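Local coordinates for protein probable porin (Pseudomonas aeruginosa, PDB 4FSO) that probably acts as an outer-membrane porin, a beta-barrel of the OprD family that lets small solutes pass across the membrane, at residues A[381-384]-A[390-393]; A[288-293]-A[304-309]; A[21-26]-A[133-138]; A[343-348]-A[383-388]. One frame throughout, in Å; residues are numbered along the deposited sequence.

Contact 1. Residues A[381-384]-A[390-393]; sequences YRTD and RDVD
Tyr-381 pairs with Val-392 through two backbone hydrogen bonds, Tyr-381 N to Val-392 O and Val-392 N to Tyr-381 O, both 3.0 Å, an antiparallel hydrogen-bonded pair where strands 373-383 and 392-404 meet at a hairpin. With CG anti to the backbone N (chi1 167°), the Tyr-381 ring turns its edge to the second strand: Arg-390 O and Val-392 CG2 lie near its plane, CG2 3.8 Å from Tyr-381 CD2. The phenol oxygen is tied to Glu-353 and, through a water, to Arg-390 NE; the Arg-390 guanidinium has its own salt bridge to Glu-386.

Arg-382 belongs to the other face. Its chain, bent at chi2, crosses Asp-391 at about a right angle and runs on to Asp-393. Arg-382 NH2 meets Asp-393 OD1 at 2.5 Å, nearly in the guanidinium plane, a salt bridge with the two flat groups 58° apart. Arg-382 NH1 bonds back to Tyr-381 O at 2.9 Å from above that carbonyl's plane, and adds weak bonds to Val-392 O and Asp-393 OD1. Asp-393 OD2 goes to Thr-380 OG1.

Thr-383 N donates to Asp-391 OD1 (3.0 Å) on its syn side, 31° out of the carboxylate plane, where the strand pairing gives way to the turn. A second water links Thr-383 O with Asp-391 OD2.

The Asp-391 carboxylate thus takes over where the backbone pairing stops. Arg-382 has Asp-393 in a salt bridge and Asp-391 near by charge alone, which would favour its charged form.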
loop_
_atom_site.group_PDB
_atom_site.type_symbol
_atom_site.label_atom_id
_atom_site.label_comp_id
_atom_site.label_asym_id
_atom_site.label_seq_id
_atom_site.Cartn_x
_atom_site.Cartn_y
_atom_site.Cartn_z
ATOM N N TYR A 381 -9.645 -9.215 -14.981
ATOM C CA TYR A 381 -8.296 -8.959 -15.459
ATOM C C TYR A 381 -7.955 -9.925 -16.591
ATOM O O TYR A 381 -8.101 -11.146 -16.454
ATOM C CB TYR A 381 -7.312 -9.057 -14.295
ATOM C CG TYR A 381 -5.857 -9.116 -14.686
ATOM C CD1 TYR A 381 -5.229 -8.030 -15.295
ATOM C CD2 TYR A 381 -5.093 -10.250 -14.419
ATOM C CE1 TYR A 381 -3.876 -8.079 -15.646
ATOM C CE2 TYR A 381 -3.739 -10.318 -14.773
ATOM C CZ TYR A 381 -3.138 -9.226 -15.387
ATOM O OH TYR A 381 -1.809 -9.283 -15.730
ATOM N N ARG A 382 -7.535 -9.358 -17.722
ATOM C CA ARG A 382 -7.261 -10.118 -18.939
ATOM C C ARG A 382 -5.965 -9.691 -19.608
ATOM O O ARG A 382 -5.606 -8.518 -19.593
ATOM C CB ARG A 382 -8.402 -9.935 -19.928
ATOM C CG ARG A 382 -9.725 -10.354 -19.377
ATOM C CD ARG A 382 -9.797 -11.868 -19.239
ATOM N NE ARG A 382 -11.155 -12.272 -18.904
ATOM C CZ ARG A 382 -11.627 -12.321 -17.664
ATOM N NH1 ARG A 382 -10.837 -12.014 -16.639
ATOM N NH2 ARG A 382 -12.884 -12.684 -17.449
ATOM N N THR A 383 -5.280 -10.652 -20.212
ATOM C CA THR A 383 -4.045 -10.384 -20.926
ATOM C C THR A 383 -4.085 -11.025 -22.308
ATOM O O THR A 383 -4.961 -11.838 -22.613
ATOM C CB THR A 383 -2.810 -10.947 -20.172
ATOM O OG1 THR A 383 -2.828 -12.378 -20.234
ATOM C CG2 THR A 383 -2.795 -10.501 -18.700
ATOM N N ASP A 384 -3.130 -10.668 -23.152
ATOM C CA ASP A 384 -2.992 -11.393 -24.398
ATOM C C ASP A 384 -1.730 -12.251 -24.353
ATOM O O ASP A 384 -1.285 -12.721 -25.387
ATOM C CB ASP A 384 -2.981 -10.448 -25.589
ATOM C CG ASP A 384 -1.789 -9.485 -25.581
ATOM O OD1 ASP A 384 -1.024 -9.438 -24.595
ATOM O OD2 ASP A 384 -1.620 -8.753 -26.578
ATOM N N ARG A 390 -2.868 -16.266 -16.107
ATOM C CA ARG A 390 -3.090 -15.032 -15.356
ATOM C C ARG A 390 -4.388 -14.264 -15.535
ATOM O O ARG A 390 -4.609 -13.294 -14.807
ATOM C CB ARG A 390 -1.895 -14.090 -15.424
ATOM C CG ARG A 390 -1.314 -13.923 -16.767
ATOM C CD ARG A 390 0.149 -14.278 -16.723
ATOM N NE ARG A 390 1.008 -13.189 -16.271
ATOM C CZ ARG A 390 2.322 -13.156 -16.496
ATOM N NH1 ARG A 390 2.896 -14.150 -17.171
ATOM N NH2 ARG A 390 3.062 -12.136 -16.059
ATOM N N ASP A 391 -5.254 -14.687 -16.454
ATOM C CA ASP A 391 -6.617 -14.149 -16.445
ATOM C C ASP A 391 -7.378 -14.496 -15.142
ATOM O O ASP A 391 -7.291 -15.618 -14.655
ATOM C CB ASP A 391 -7.385 -14.657 -17.652
ATOM C CG ASP A 391 -6.904 -14.047 -18.943
ATOM O OD1 ASP A 391 -5.902 -13.296 -18.928
ATOM O OD2 ASP A 391 -7.528 -14.328 -19.985
ATOM N N VAL A 392 -8.096 -13.534 -14.565
ATOM C CA VAL A 392 -8.932 -13.826 -13.391
ATOM C C VAL A 392 -10.186 -12.999 -13.282
ATOM O O VAL A 392 -10.203 -11.814 -13.610
ATOM C CB VAL A 392 -8.221 -13.575 -12.022
ATOM C CG1 VAL A 392 -7.992 -14.881 -11.275
ATOM C CG2 VAL A 392 -6.967 -12.744 -12.168
ATOM N N ASP A 393 -11.236 -13.618 -12.769
ATOM C CA ASP A 393 -12.297 -12.843 -12.148
ATOM C C ASP A 393 -12.184 -13.065 -10.658
ATOM O O ASP A 393 -12.009 -14.193 -10.201
ATOM C CB ASP A 393 -13.661 -13.275 -12.649
ATOM C CG ASP A 393 -14.058 -12.578 -13.926
ATOM O OD1 ASP A 393 -13.398 -12.816 -14.960
ATOM O OD2 ASP A 393 -15.038 -11.798 -13.894
HETATM O O HOH W 1 0.496 -11.244 -14.860
HETATM O O HOH W 2 -7.024 -13.117 -22.032
#

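Contact 2. Residues A[288-293]-A[304-309]; sequences MPYLDG and VNDFAN
Tyr-290 OH donates to Asp-306 OD2 at 2.7 Å, the one strong bond between two irregular runs on either side of the short strand 294-295 in the chain. The side chains come from opposite directions. The oxygen sits at the ring's edge, near its plane, while the ring and carboxylate planes are turned 64° from each other; the phenol reaches OD2 on the anti side, 26° out of the carboxylate plane. Tyr-290 CG lies between the backbone N and the carbonyl carbon (chi1 51°), which directs the ring at Asp-306.

The other carboxylate oxygen is used as well. Asp-306 OD1 accepts from Ala-308 N at 3.1 Å, from above the plane, closing an Asx turn. The group is thus held at both oxygens, one bond from within its own turn and one from across the loop, which should limit its rotation. The Asp-306 side chain also comes within about 3 Å of a bound calcium ion at its nearest atom, a neighbour that would favour the carboxylate form. A weak backbone bond, Met-288 N to Ala-308 O at 3.5 Å, is the second tie.

Tyr-290 stacks on the ring of His-178, and Pro-289 O is bonded to Gln-221 of strand 219-231. Gln-280 of strand 273-283 holds the carbonyls of Asp-306 and Phe-307, whose run also leans on strands 350-363 and 373-383, so the folded loop is braced against the barrel wall at several points.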
loop_
_atom_site.group_PDB
_atom_site.type_symbol
_atom_site.label_atom_id
_atom_site.label_comp_id
_atom_site.label_asym_id
_atom_site.label_seq_id
_atom_site.Cartn_x
_atom_site.Cartn_y
_atom_site.Cartn_z
ATOM N N MET A 288 9.422 -2.752 -11.909
ATOM C CA MET A 288 9.719 -2.036 -10.668
ATOM C C MET A 288 9.810 -2.991 -9.463
ATOM O O MET A 288 8.889 -3.748 -9.181
ATOM C CB MET A 288 8.712 -0.919 -10.403
ATOM C CG MET A 288 9.037 -0.164 -9.139
ATOM S SD MET A 288 7.706 0.892 -8.542
ATOM C CE MET A 288 8.271 1.188 -6.877
ATOM N N PRO A 289 10.946 -2.976 -8.758
ATOM C CA PRO A 289 11.043 -3.914 -7.636
ATOM C C PRO A 289 10.319 -3.404 -6.374
ATOM O O PRO A 289 10.204 -2.211 -6.155
ATOM C CB PRO A 289 12.559 -3.999 -7.398
ATOM C CG PRO A 289 13.068 -2.648 -7.805
ATOM C CD PRO A 289 12.200 -2.227 -8.983
ATOM N N TYR A 290 9.829 -4.317 -5.554
ATOM C CA TYR A 290 9.330 -3.947 -4.244
ATOM C C TYR A 290 9.274 -5.160 -3.345
ATOM O O TYR A 290 9.515 -6.280 -3.803
ATOM C CB TYR A 290 7.968 -3.274 -4.317
ATOM C CG TYR A 290 6.898 -4.000 -5.106
ATOM C CD1 TYR A 290 6.864 -3.918 -6.493
ATOM C CD2 TYR A 290 5.879 -4.714 -4.463
ATOM C CE1 TYR A 290 5.873 -4.535 -7.224
ATOM C CE2 TYR A 290 4.869 -5.352 -5.194
ATOM C CZ TYR A 290 4.875 -5.249 -6.580
ATOM O OH TYR A 290 3.900 -5.845 -7.347
ATOM N N LEU A 291 8.967 -4.930 -2.068
ATOM C CA LEU A 291 8.990 -5.996 -1.055
ATOM C C LEU A 291 7.747 -6.897 -1.072
ATOM O O LEU A 291 6.606 -6.429 -1.226
ATOM C CB LEU A 291 9.150 -5.401 0.344
ATOM C CG LEU A 291 10.419 -4.582 0.502
ATOM C CD1 LEU A 291 10.580 -4.157 1.956
ATOM C CD2 LEU A 291 11.630 -5.376 -0.030
ATOM N N ASP A 292 7.983 -8.197 -0.931
ATOM C CA ASP A 292 6.910 -9.128 -0.651
ATOM C C ASP A 292 6.223 -8.664 0.645
ATOM O O ASP A 292 6.892 -8.367 1.641
ATOM C CB ASP A 292 7.488 -10.526 -0.482
ATOM C CG ASP A 292 6.491 -11.604 -0.798
ATOM O OD1 ASP A 292 5.297 -11.293 -0.911
ATOM O OD2 ASP A 292 6.900 -12.771 -0.945
ATOM N N GLY A 293 4.896 -8.587 0.622
ATOM C CA GLY A 293 4.152 -8.055 1.745
ATOM C C GLY A 293 3.895 -6.568 1.615
ATOM O O GLY A 293 3.482 -5.907 2.564
ATOM N N VAL A 304 -5.863 -6.545 -8.684
ATOM C CA VAL A 304 -5.218 -7.780 -9.105
ATOM C C VAL A 304 -3.849 -7.611 -9.779
ATOM O O VAL A 304 -3.005 -8.500 -9.739
ATOM C CB VAL A 304 -6.221 -8.618 -9.938
ATOM C CG1 VAL A 304 -5.536 -9.475 -10.982
ATOM C CG2 VAL A 304 -7.029 -9.486 -8.978
ATOM N N ASN A 305 -3.628 -6.451 -10.372
ATOM C CA ASN A 305 -2.478 -6.252 -11.245
ATOM C C ASN A 305 -1.895 -4.877 -11.001
ATOM O O ASN A 305 -2.624 -3.944 -10.668
ATOM C CB ASN A 305 -2.844 -6.425 -12.728
ATOM C CG ASN A 305 -1.623 -6.372 -13.643
ATOM O OD1 ASN A 305 -0.804 -7.271 -13.608
ATOM N ND2 ASN A 305 -1.502 -5.313 -14.461
ATOM N N ASP A 306 -0.578 -4.764 -11.150
ATOM C CA ASP A 306 0.111 -3.528 -10.795
ATOM C C ASP A 306 0.529 -2.671 -12.001
ATOM O O ASP A 306 0.926 -1.521 -11.830
ATOM C CB ASP A 306 1.302 -3.795 -9.845
ATOM C CG ASP A 306 2.433 -4.600 -10.493
ATOM O OD1 ASP A 306 2.385 -4.922 -11.696
ATOM O OD2 ASP A 306 3.404 -4.914 -9.779
ATOM N N PHE A 307 0.441 -3.245 -13.202
ATOM C CA PHE A 307 0.834 -2.566 -14.440
ATOM C C PHE A 307 2.266 -2.048 -14.411
ATOM O O PHE A 307 2.579 -0.985 -14.923
ATOM C CB PHE A 307 -0.179 -1.478 -14.797
ATOM C CG PHE A 307 -1.528 -2.034 -15.080
ATOM C CD1 PHE A 307 -2.428 -2.247 -14.046
ATOM C CD2 PHE A 307 -1.875 -2.410 -16.380
ATOM C CE1 PHE A 307 -3.659 -2.788 -14.303
ATOM C CE2 PHE A 307 -3.115 -2.950 -16.659
ATOM C CZ PHE A 307 -4.011 -3.142 -15.613
ATOM N N ALA A 308 3.137 -2.841 -13.815
ATOM C CA ALA A 308 4.485 -2.413 -13.540
ATOM C C ALA A 308 5.458 -3.396 -14.168
ATOM O O ALA A 308 6.584 -3.512 -13.722
ATOM C CB ALA A 308 4.696 -2.309 -12.037
ATOM N N ASN A 309 4.993 -4.114 -15.189
ATOM C CA ASN A 309 5.818 -4.993 -16.019
ATOM C C ASN A 309 6.801 -4.211 -16.890
ATOM O O ASN A 309 6.644 -3.007 -17.046
ATOM C CB ASN A 309 4.919 -5.828 -16.891
ATOM C CG ASN A 309 4.203 -6.886 -16.111
ATOM O OD1 ASN A 309 4.823 -7.837 -15.632
ATOM N ND2 ASN A 309 2.884 -6.737 -15.975
#

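Contact 3. Residues A[21-26]-A[133-138]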
loop_
_atom_site.group_PDB
_atom_site.type_symbol
_atom_site.label_atom_id
_atom_site.label_comp_id
_atom_site.label_asym_id
_atom_site.label_seq_id
_atom_site.Cartn_x
_atom_site.Cartn_y
_atom_site.Cartn_z
ATOM N N VAL A 21 -13.833 -12.190 5.843
ATOM C CA VAL A 21 -13.509 -12.075 4.427
ATOM C C VAL A 21 -13.786 -13.334 3.611
ATOM O O VAL A 21 -13.277 -14.416 3.890
ATOM C CB VAL A 21 -12.050 -11.594 4.200
ATOM C CG1 VAL A 21 -11.088 -12.399 5.041
ATOM C CG2 VAL A 21 -11.688 -11.702 2.736
ATOM N N TYR A 22 -14.618 -13.177 2.597
ATOM C CA TYR A 22 -14.808 -14.244 1.638
ATOM C C TYR A 22 -14.178 -13.804 0.324
ATOM O O TYR A 22 -14.277 -12.638 -0.080
ATOM C CB TYR A 22 -16.286 -14.602 1.472
ATOM C CG TYR A 22 -16.511 -15.553 0.329
ATOM C CD1 TYR A 22 -16.247 -16.914 0.472
ATOM C CD2 TYR A 22 -16.961 -15.091 -0.907
ATOM C CE1 TYR A 22 -16.433 -17.790 -0.576
ATOM C CE2 TYR A 22 -17.149 -15.958 -1.960
ATOM C CZ TYR A 22 -16.881 -17.306 -1.791
ATOM O OH TYR A 22 -17.065 -18.173 -2.841
ATOM N N PHE A 23 -13.517 -14.748 -0.329
ATOM C CA PHE A 23 -12.673 -14.450 -1.473
ATOM C C PHE A 23 -12.879 -15.532 -2.524
ATOM O O PHE A 23 -12.699 -16.723 -2.255
ATOM C CB PHE A 23 -11.226 -14.366 -0.992
ATOM C CG PHE A 23 -10.197 -14.603 -2.052
ATOM C CD1 PHE A 23 -9.717 -15.884 -2.296
ATOM C CD2 PHE A 23 -9.657 -13.540 -2.764
ATOM C CE1 PHE A 23 -8.753 -16.110 -3.256
ATOM C CE2 PHE A 23 -8.685 -13.756 -3.725
ATOM C CZ PHE A 23 -8.233 -15.046 -3.966
ATOM N N ASN A 24 -13.299 -15.114 -3.711
ATOM C CA ASN A 24 -13.567 -16.041 -4.801
ATOM C C ASN A 24 -12.750 -15.655 -6.020
ATOM O O ASN A 24 -12.688 -14.484 -6.360
ATOM C CB ASN A 24 -15.056 -16.030 -5.146
ATOM C CG ASN A 24 -15.343 -16.616 -6.512
ATOM O OD1 ASN A 24 -15.358 -17.824 -6.680
ATOM N ND2 ASN A 24 -15.565 -15.754 -7.494
ATOM N N ARG A 25 -12.115 -16.635 -6.657
ATOM C CA ARG A 25 -11.322 -16.401 -7.866
ATOM C C ARG A 25 -11.748 -17.339 -8.995
ATOM O O ARG A 25 -11.833 -18.549 -8.784
ATOM C CB ARG A 25 -9.837 -16.623 -7.589
ATOM C CG ARG A 25 -9.015 -15.381 -7.285
ATOM C CD ARG A 25 -7.537 -15.692 -7.509
ATOM N NE ARG A 25 -6.656 -15.098 -6.509
ATOM C CZ ARG A 25 -5.800 -14.106 -6.751
ATOM N NH1 ARG A 25 -5.694 -13.589 -7.974
ATOM N NH2 ARG A 25 -5.041 -13.633 -5.764
ATOM N N ASP A 26 -11.998 -16.787 -10.186
ATOM C CA ASP A 26 -12.349 -17.593 -11.365
ATOM C C ASP A 26 -11.289 -17.533 -12.457
ATOM O O ASP A 26 -10.932 -16.446 -12.911
ATOM C CB ASP A 26 -13.690 -17.153 -11.959
ATOM C CG ASP A 26 -14.856 -17.482 -11.065
ATOM O OD1 ASP A 26 -14.725 -18.394 -10.216
ATOM O OD2 ASP A 26 -15.908 -16.829 -11.214
ATOM N N ASP A 133 -2.679 -4.523 2.755
ATOM C CA ASP A 133 -3.887 -4.642 3.569
ATOM C C ASP A 133 -4.888 -5.627 2.959
ATOM O O ASP A 133 -6.042 -5.686 3.375
ATOM C CB ASP A 133 -4.535 -3.254 3.712
ATOM C CG ASP A 133 -3.966 -2.227 2.719
ATOM O OD1 ASP A 133 -3.702 -2.602 1.553
ATOM O OD2 ASP A 133 -3.775 -1.048 3.107
ATOM N N GLY A 134 -4.428 -6.406 1.984
ATOM C CA GLY A 134 -5.315 -7.159 1.118
ATOM C C GLY A 134 -5.460 -8.641 1.393
ATOM O O GLY A 134 -6.061 -9.357 0.595
ATOM N N ARG A 135 -4.900 -9.113 2.501
ATOM C CA ARG A 135 -5.210 -10.460 2.980
ATOM C C ARG A 135 -5.865 -10.367 4.361
ATOM O O ARG A 135 -6.364 -9.302 4.735
ATOM C CB ARG A 135 -3.974 -11.373 2.984
ATOM C CG ARG A 135 -3.537 -11.858 1.589
ATOM C CD ARG A 135 -4.635 -12.660 0.873
ATOM N NE ARG A 135 -4.875 -12.172 -0.488
ATOM C CZ ARG A 135 -4.802 -12.917 -1.589
ATOM N NH1 ARG A 135 -4.506 -14.208 -1.513
ATOM N NH2 ARG A 135 -5.035 -12.368 -2.774
ATOM N N LEU A 136 -5.866 -11.468 5.111
ATOM C CA LEU A 136 -6.590 -11.525 6.389
ATOM C C LEU A 136 -5.903 -10.736 7.513
ATOM O O LEU A 136 -6.531 -9.931 8.217
ATOM C CB LEU A 136 -6.807 -12.980 6.828
ATOM C CG LEU A 136 -7.543 -13.119 8.159
ATOM C CD1 LEU A 136 -8.968 -12.606 8.041
ATOM C CD2 LEU A 136 -7.519 -14.552 8.656
ATOM N N LEU A 137 -4.612 -10.989 7.675
ATOM C CA LEU A 137 -3.823 -10.335 8.701
ATOM C C LEU A 137 -2.644 -9.682 7.986
ATOM O O LEU A 137 -2.014 -10.304 7.124
ATOM C CB LEU A 137 -3.352 -11.358 9.742
ATOM C CG LEU A 137 -4.393 -12.365 10.279
ATOM C CD1 LEU A 137 -3.775 -13.321 11.294
ATOM C CD2 LEU A 137 -5.633 -11.678 10.864
ATOM N N PRO A 138 -2.359 -8.412 8.314
ATOM C CA PRO A 138 -1.295 -7.679 7.616
ATOM C C PRO A 138 0.085 -8.330 7.763
ATOM O O PRO A 138 0.272 -9.253 8.556
ATOM C CB PRO A 138 -1.312 -6.293 8.282
ATOM C CG PRO A 138 -2.033 -6.484 9.584
ATOM C CD PRO A 138 -3.010 -7.602 9.361
#
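Val-21, Phe-23 and Arg-25, every second residue of strand 13-26, point toward the loop 133-138, where Leu-136 and Arg-135 receive them. At one end two aliphatic branches meet: Val-21 CG1 is 3.7 Å from Leu-136 CD1, the two side chains crossing at a slant. Leu-136 reaches there because CG is anti to its backbone N (chi1 179°), which carries CD1 to the strand.

At the other end lie flat groups. The Arg-135 guanidinium is inclined 49° to the Phe-23 ring; Arg-135 CZ stands 5.0 Å from the ring centroid, too long for more than a weak cation-pi attraction. Arg-25 crosses Arg-135 at about a right angle, planes 56° apart, with Arg-25 NH2 3.2 Å from Arg-135 NH2 at the latter's edge. Both are donors, and no hydrogen bond joins them. A bond from Arg-135 NE to Gly-134 O (3.2 Å) ties the guanidinium back to its own loop.

Arg-396 of the neighbouring strand 392-404 also comes close to Arg-135, and Glu-394 forms a long, weak ion pair with Arg-25. A cluster of arginines where an inward-folded loop faces the wall is consistent with the basic pore lining of OprD-family barrels.

Contact 4. Residues A[343-348]-A[383-388]; sequences IRLANG and TDFERS
Phe-385 and Leu-345 join two loops at one end of this beta-barrel: the short turn after strand 331-344 and the loop holding helix 387-390. The phenylalanine can be followed outward. Its CB meets Leu-345 CD1 at 3.7 Å. Phe-385 CG is placed between the backbone N and the carbonyl carbon (chi1 52°), which stands the ring beside both partners. Leu-345 CD2 comes over one face, 4.2 Å from the ring centroid and 20° off the normal, a CH-pi contact. Off the rim at CE1, the ring packs against the guanidinium of Arg-390. At the tip, Phe-385 CZ reaches Ile-343 CD1 at 3.9 Å, with Ile-343 crossing at about a right angle.

The ring is held from the other face too, where Thr-383 CB lies 3.7 Å above its plane, toward the rim. It is thus sandwiched between Thr-383, at the end of strand 373-383, and Leu-345, and also touches Glu-353 of strand 350-363, the strand that separates the two partners in the wall. A backbone bond from Gly-348 N to Leu-345 O (2.8 Å) closes the turn after Leu-345.

Thr-383 OG1 donates to Phe-385 O at 2.6 Å, from 42° above the carbonyl plane.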
loop_
_atom_site.group_PDB
_atom_site.type_symbol
_atom_site.label_atom_id
_atom_site.label_comp_id
_atom_site.label_asym_id
_atom_site.label_seq_id
_atom_site.Cartn_x
_atom_site.Cartn_y
_atom_site.Cartn_z
ATOM N N ILE A 343 4.323 -3.962 -23.126
ATOM C CA ILE A 343 5.056 -4.802 -22.205
ATOM C C ILE A 343 6.094 -5.585 -22.985
ATOM O O ILE A 343 5.795 -6.168 -24.022
ATOM C CB ILE A 343 4.140 -5.739 -21.426
ATOM C CG1 ILE A 343 3.079 -4.928 -20.672
ATOM C CG2 ILE A 343 4.955 -6.575 -20.466
ATOM C CD1 ILE A 343 1.981 -5.783 -20.082
ATOM N N ARG A 344 7.333 -5.555 -22.515
ATOM C CA ARG A 344 8.364 -6.320 -23.184
ATOM C C ARG A 344 8.421 -7.693 -22.561
ATOM O O ARG A 344 8.992 -7.882 -21.484
ATOM C CB ARG A 344 9.728 -5.643 -23.108
ATOM C CG ARG A 344 10.718 -6.211 -24.134
ATOM C CD ARG A 344 12.154 -5.807 -23.836
ATOM N NE ARG A 344 12.546 -6.173 -22.476
ATOM C CZ ARG A 344 12.992 -5.308 -21.568
ATOM N NH1 ARG A 344 13.127 -4.025 -21.882
ATOM N NH2 ARG A 344 13.315 -5.725 -20.350
ATOM N N LEU A 345 7.795 -8.636 -23.251
ATOM C CA LEU A 345 7.748 -10.023 -22.841
ATOM C C LEU A 345 9.079 -10.685 -23.089
ATOM O O LEU A 345 9.739 -10.382 -24.078
ATOM C CB LEU A 345 6.687 -10.751 -23.657
ATOM C CG LEU A 345 5.298 -10.160 -23.444
ATOM C CD1 LEU A 345 4.296 -10.934 -24.223
ATOM C CD2 LEU A 345 4.990 -10.151 -21.942
ATOM N N ALA A 346 9.459 -11.606 -22.205
ATOM C CA ALA A 346 10.648 -12.435 -22.411
ATOM C C ALA A 346 10.647 -13.065 -23.811
ATOM O O ALA A 346 11.699 -13.374 -24.359
ATOM C CB ALA A 346 10.732 -13.508 -21.340
ATOM N N ASN A 347 9.444 -13.271 -24.344
ATOM C CA ASN A 347 9.189 -13.630 -25.740
ATOM C C ASN A 347 10.021 -12.849 -26.726
ATOM O O ASN A 347 10.639 -13.415 -27.617
ATOM C CB ASN A 347 7.726 -13.307 -26.091
ATOM C CG ASN A 347 6.850 -14.538 -26.173
ATOM O OD1 ASN A 347 7.335 -15.667 -26.121
ATOM N ND2 ASN A 347 5.546 -14.324 -26.311
ATOM N N GLY A 348 9.993 -11.532 -26.567
ATOM C CA GLY A 348 10.426 -10.618 -27.604
ATOM C C GLY A 348 9.225 -9.862 -28.159
ATOM O O GLY A 348 9.368 -8.826 -28.812
ATOM N N THR A 383 -5.280 -10.652 -20.212
ATOM C CA THR A 383 -4.045 -10.384 -20.926
ATOM C C THR A 383 -4.085 -11.025 -22.308
ATOM O O THR A 383 -4.961 -11.838 -22.613
ATOM C CB THR A 383 -2.810 -10.947 -20.172
ATOM O OG1 THR A 383 -2.828 -12.378 -20.234
ATOM C CG2 THR A 383 -2.795 -10.501 -18.700
ATOM N N ASP A 384 -3.130 -10.668 -23.152
ATOM C CA ASP A 384 -2.992 -11.393 -24.398
ATOM C C ASP A 384 -1.730 -12.251 -24.353
ATOM O O ASP A 384 -1.285 -12.721 -25.387
ATOM C CB ASP A 384 -2.981 -10.448 -25.589
ATOM C CG ASP A 384 -1.789 -9.485 -25.581
ATOM O OD1 ASP A 384 -1.024 -9.438 -24.595
ATOM O OD2 ASP A 384 -1.620 -8.753 -26.578
ATOM N N PHE A 385 -1.171 -12.441 -23.151
ATOM C CA PHE A 385 0.016 -13.292 -22.916
ATOM C C PHE A 385 -0.207 -14.189 -21.691
ATOM O O PHE A 385 -0.618 -13.692 -20.646
ATOM C CB PHE A 385 1.298 -12.447 -22.708
ATOM C CG PHE A 385 1.156 -11.383 -21.649
ATOM C CD1 PHE A 385 1.606 -11.609 -20.361
ATOM C CD2 PHE A 385 0.528 -10.175 -21.929
ATOM C CE1 PHE A 385 1.438 -10.657 -19.371
ATOM C CE2 PHE A 385 0.366 -9.214 -20.949
ATOM C CZ PHE A 385 0.823 -9.460 -19.664
ATOM N N GLU A 386 0.057 -15.493 -21.821
ATOM C CA GLU A 386 -0.148 -16.450 -20.727
ATOM C C GLU A 386 -1.566 -16.379 -20.167
ATOM O O GLU A 386 -1.763 -16.278 -18.959
ATOM C CB GLU A 386 0.835 -16.179 -19.587
ATOM C CG GLU A 386 1.987 -17.145 -19.464
ATOM C CD GLU A 386 3.301 -16.484 -19.778
ATOM O OE1 GLU A 386 4.154 -16.393 -18.870
ATOM O OE2 GLU A 386 3.475 -16.050 -20.938
ATOM N N ARG A 387 -2.546 -16.415 -21.056
ATOM C CA ARG A 387 -3.930 -16.124 -20.690
ATOM C C ARG A 387 -4.460 -17.014 -19.564
ATOM O O ARG A 387 -4.952 -16.501 -18.546
ATOM C CB ARG A 387 -4.835 -16.216 -21.919
ATOM C CG ARG A 387 -4.658 -15.085 -22.931
ATOM C CD ARG A 387 -5.338 -15.443 -24.237
ATOM N NE ARG A 387 -5.292 -14.370 -25.235
ATOM C CZ ARG A 387 -4.295 -14.173 -26.100
ATOM N NH1 ARG A 387 -3.224 -14.965 -26.093
ATOM N NH2 ARG A 387 -4.365 -13.167 -26.965
ATOM N N SER A 388 -4.342 -18.331 -19.753
ATOM C CA SER A 388 -4.811 -19.320 -18.777
ATOM C C SER A 388 -4.203 -19.058 -17.404
ATOM O O SER A 388 -4.904 -19.022 -16.383
ATOM C CB SER A 388 -4.489 -20.752 -19.229
ATOM O OG SER A 388 -5.125 -21.069 -20.463
#

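In the fold
From the N terminus, contact 3 comes first, joining the opening strand 13-26 to the loop at 133-138 after more than a hundred intervening residues. Contact 2 closes a loop within the segment between strands 273-283 and 313-322. Contact 4 runs from 343 to 388; contact 1 opens at 381, before contact 4 has closed, and ends at 393, so the two overlap, sharing Thr-383 and Asp-384. Contact 1 joins the last two strands; its strand 392-404 pairs with strand 13-26 and so completes the barrel, bringing contact 3 alongside. Contact 2 reaches contact 1 through Val-304 and Asn-305 and contact 4 through Asn-309, tying the inner loop to the wall.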